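Local structure of endoglucanase (Thermotoga maritima, 2FVG) at residues M62-F67 against D167-C172. The protein probably acts as an aminopeptidase of the M42 family, which uses two divalent metal cations per subunit, although it is named an endoglucanase. Numbering follows the deposited sequence.
Sequences MDEVGF and DDRAGC. With EDO (1,2-ethanediol), chain C.
The carbonyl oxygen of M62 is gripped side-on by two nitrogens of R169, NE to O at 2.7 Å and NH2 to O at 2.9 Å. The oxygen lies in the guanidinium plane; NH2 meets it nearly along the C=O axis, whereas NE comes in tilted from the carbonyl plane. A bend at chi2 (-81°) turns the R169 chain toward residues 62-64, although its CB does not point there. The same NH2 also forms a salt bridge with E64, reaching OE2 at 2.9 Å from above the carboxylate plane, while NH1 adds a weak bond to that oxygen. Carboxylate and guanidinium planes stand nearly perpendicular, at 88°. E64 is fixed further by K164, which pairs with OE1, and by the backbone N of G12, which binds OE2; R169 NH1 also donates to the carbonyls of L7 and M10, so the buried guanidinium has partners near the N-terminus as well as in 62-64. A leucine in place of R169 would probably leave the M62 carbonyl without the two guanidinium donors and the E64 carboxylate leaning on K164 for its positive charge. The selenomethionine M62 also rests its CG against C172 SG at 4.1 Å, and both side chains touch F193. Two waters join the backbones: one water O donates to D63 O at 2.7 Å and accepts from D168 N; the other bridges V65 N and D167 O. The peptide between D167 and D168 is cis, and D168 OD2 accepts from the backbone N of H61. The contact thus pins the segment between strands 55-61 and 66-72 to residues 167-172; D167, predicted to bind both zincs, and H61, at the end of strand 55-61, belong to the two-metal site characteristic of M42 aminopeptidases.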
loop_
_atom_site.group_PDB
_atom_site.type_symbol
_atom_site.label_atom_id
_atom_site.label_comp_id
_atom_site.label_asym_id
_atom_site.label_seq_id
_atom_site.Cartn_x
_atom_site.Cartn_y
_atom_site.Cartn_z
HETATM N N MSE A 62 -2.274 1.032 4.190
HETATM C CA MSE A 62 -2.147 2.459 4.040
HETATM C C MSE A 62 -0.780 3.007 4.341
HETATM O O MSE A 62 -0.467 4.122 3.925
HETATM C CB MSE A 62 -3.136 3.156 4.962
HETATM C CG MSE A 62 -4.563 2.923 4.572
HETATM SE SE MSE A 62 -5.806 4.022 5.681
HETATM C CE MSE A 62 -5.593 3.157 7.463
ATOM N N ASP A 63 0.030 2.256 5.080
ATOM C CA ASP A 63 1.332 2.767 5.522
ATOM C C ASP A 63 2.465 2.685 4.501
ATOM O O ASP A 63 2.430 1.866 3.576
ATOM C CB ASP A 63 1.764 2.146 6.876
ATOM C CG ASP A 63 1.947 0.632 6.826
ATOM O OD1 ASP A 63 1.117 -0.068 6.169
ATOM O OD2 ASP A 63 2.913 0.145 7.481
ATOM N N GLU A 64 3.473 3.537 4.694
ATOM C CA GLU A 64 4.649 3.551 3.836
ATOM C C GLU A 64 5.907 3.624 4.713
ATOM O O GLU A 64 5.830 3.915 5.898
ATOM C CB GLU A 64 4.565 4.740 2.856
ATOM C CG GLU A 64 4.670 6.107 3.544
ATOM C CD GLU A 64 4.450 7.290 2.605
ATOM O OE1 GLU A 64 5.234 7.482 1.644
ATOM O OE2 GLU A 64 3.498 8.045 2.852
ATOM N N VAL A 65 7.066 3.346 4.134
ATOM C CA VAL A 65 8.324 3.473 4.850
ATOM C C VAL A 65 8.659 4.954 5.091
ATOM O O VAL A 65 8.299 5.822 4.284
ATOM C CB VAL A 65 9.470 2.736 4.108
ATOM C CG1 VAL A 65 10.830 3.033 4.746
ATOM C CG2 VAL A 65 9.220 1.251 4.178
ATOM N N GLY A 66 9.372 5.248 6.187
ATOM C CA GLY A 66 9.696 6.640 6.507
ATOM C C GLY A 66 10.681 6.745 7.639
ATOM O O GLY A 66 11.523 5.866 7.801
ATOM N N PHE A 67 10.576 7.822 8.416
ATOM C CA PHE A 67 11.503 8.073 9.505
ATOM C C PHE A 67 10.748 8.756 10.632
ATOM O O PHE A 67 9.567 9.099 10.488
ATOM C CB PHE A 67 12.654 8.989 9.014
ATOM C CG PHE A 67 13.265 8.551 7.708
ATOM C CD1 PHE A 67 14.262 7.577 7.686
ATOM C CD2 PHE A 67 12.814 9.075 6.503
ATOM C CE1 PHE A 67 14.810 7.144 6.487
ATOM C CE2 PHE A 67 13.354 8.652 5.295
ATOM C CZ PHE A 67 14.361 7.680 5.286
ATOM N N ASP A 167 3.533 0.788 -3.185
ATOM C CA ASP A 167 3.378 -0.311 -2.219
ATOM C C ASP A 167 3.059 0.367 -0.860
ATOM O O ASP A 167 3.983 0.868 -0.190
ATOM C CB ASP A 167 4.691 -1.083 -2.113
ATOM C CG ASP A 167 4.679 -2.129 -1.000
ATOM O OD1 ASP A 167 3.588 -2.572 -0.566
ATOM O OD2 ASP A 167 5.783 -2.514 -0.565
ATOM N N ASP A 168 1.786 0.407 -0.439
ATOM C CA ASP A 168 0.634 -0.193 -1.136
ATOM C C ASP A 168 -0.483 0.827 -1.464
ATOM O O ASP A 168 -1.691 0.501 -1.488
ATOM C CB ASP A 168 0.088 -1.357 -0.286
ATOM C CG ASP A 168 -0.832 -2.296 -1.063
ATOM O OD1 ASP A 168 -0.752 -2.328 -2.318
ATOM O OD2 ASP A 168 -1.650 -3.003 -0.411
ATOM N N ARG A 169 -0.101 2.060 -1.779
ATOM C CA ARG A 169 -1.115 3.046 -2.147
ATOM C C ARG A 169 -1.815 2.656 -3.457
ATOM O O ARG A 169 -2.951 3.077 -3.676
ATOM C CB ARG A 169 -0.554 4.475 -2.172
ATOM C CG ARG A 169 0.106 4.911 -0.815
ATOM C CD ARG A 169 -0.885 5.390 0.305
ATOM N NE ARG A 169 -0.213 5.475 1.609
ATOM C CZ ARG A 169 0.582 6.468 1.990
ATOM N NH1 ARG A 169 0.830 7.492 1.182
ATOM N NH2 ARG A 169 1.130 6.442 3.188
ATOM N N ALA A 170 -1.184 1.843 -4.321
ATOM C CA ALA A 170 -1.897 1.408 -5.553
ATOM C C ALA A 170 -2.994 0.415 -5.172
ATOM O O ALA A 170 -4.064 0.406 -5.769
ATOM C CB ALA A 170 -0.938 0.771 -6.579
ATOM N N GLY A 171 -2.711 -0.440 -4.184
ATOM C CA GLY A 171 -3.690 -1.397 -3.673
ATOM C C GLY A 171 -4.898 -0.687 -3.075
ATOM O O GLY A 171 -6.048 -1.075 -3.338
ATOM N N CYS A 172 -4.651 0.369 -2.305
ATOM C CA CYS A 172 -5.723 1.201 -1.716
ATOM C C CYS A 172 -6.570 1.839 -2.811
ATOM O O CYS A 172 -7.797 1.866 -2.728
ATOM C CB CYS A 172 -5.158 2.339 -0.875
ATOM S SG CYS A 172 -4.308 1.894 0.650
HETATM C C1 EDO C . 7.562 5.086 -0.187
HETATM O O1 EDO C . 8.202 5.698 0.928
HETATM C C2 EDO C . 8.638 4.520 -1.105
HETATM O O2 EDO C . 8.081 4.253 -2.394
HETATM O O HOH W 1 0.599 2.131 1.601
HETATM O O HOH W 2 6.461 2.151 1.226
#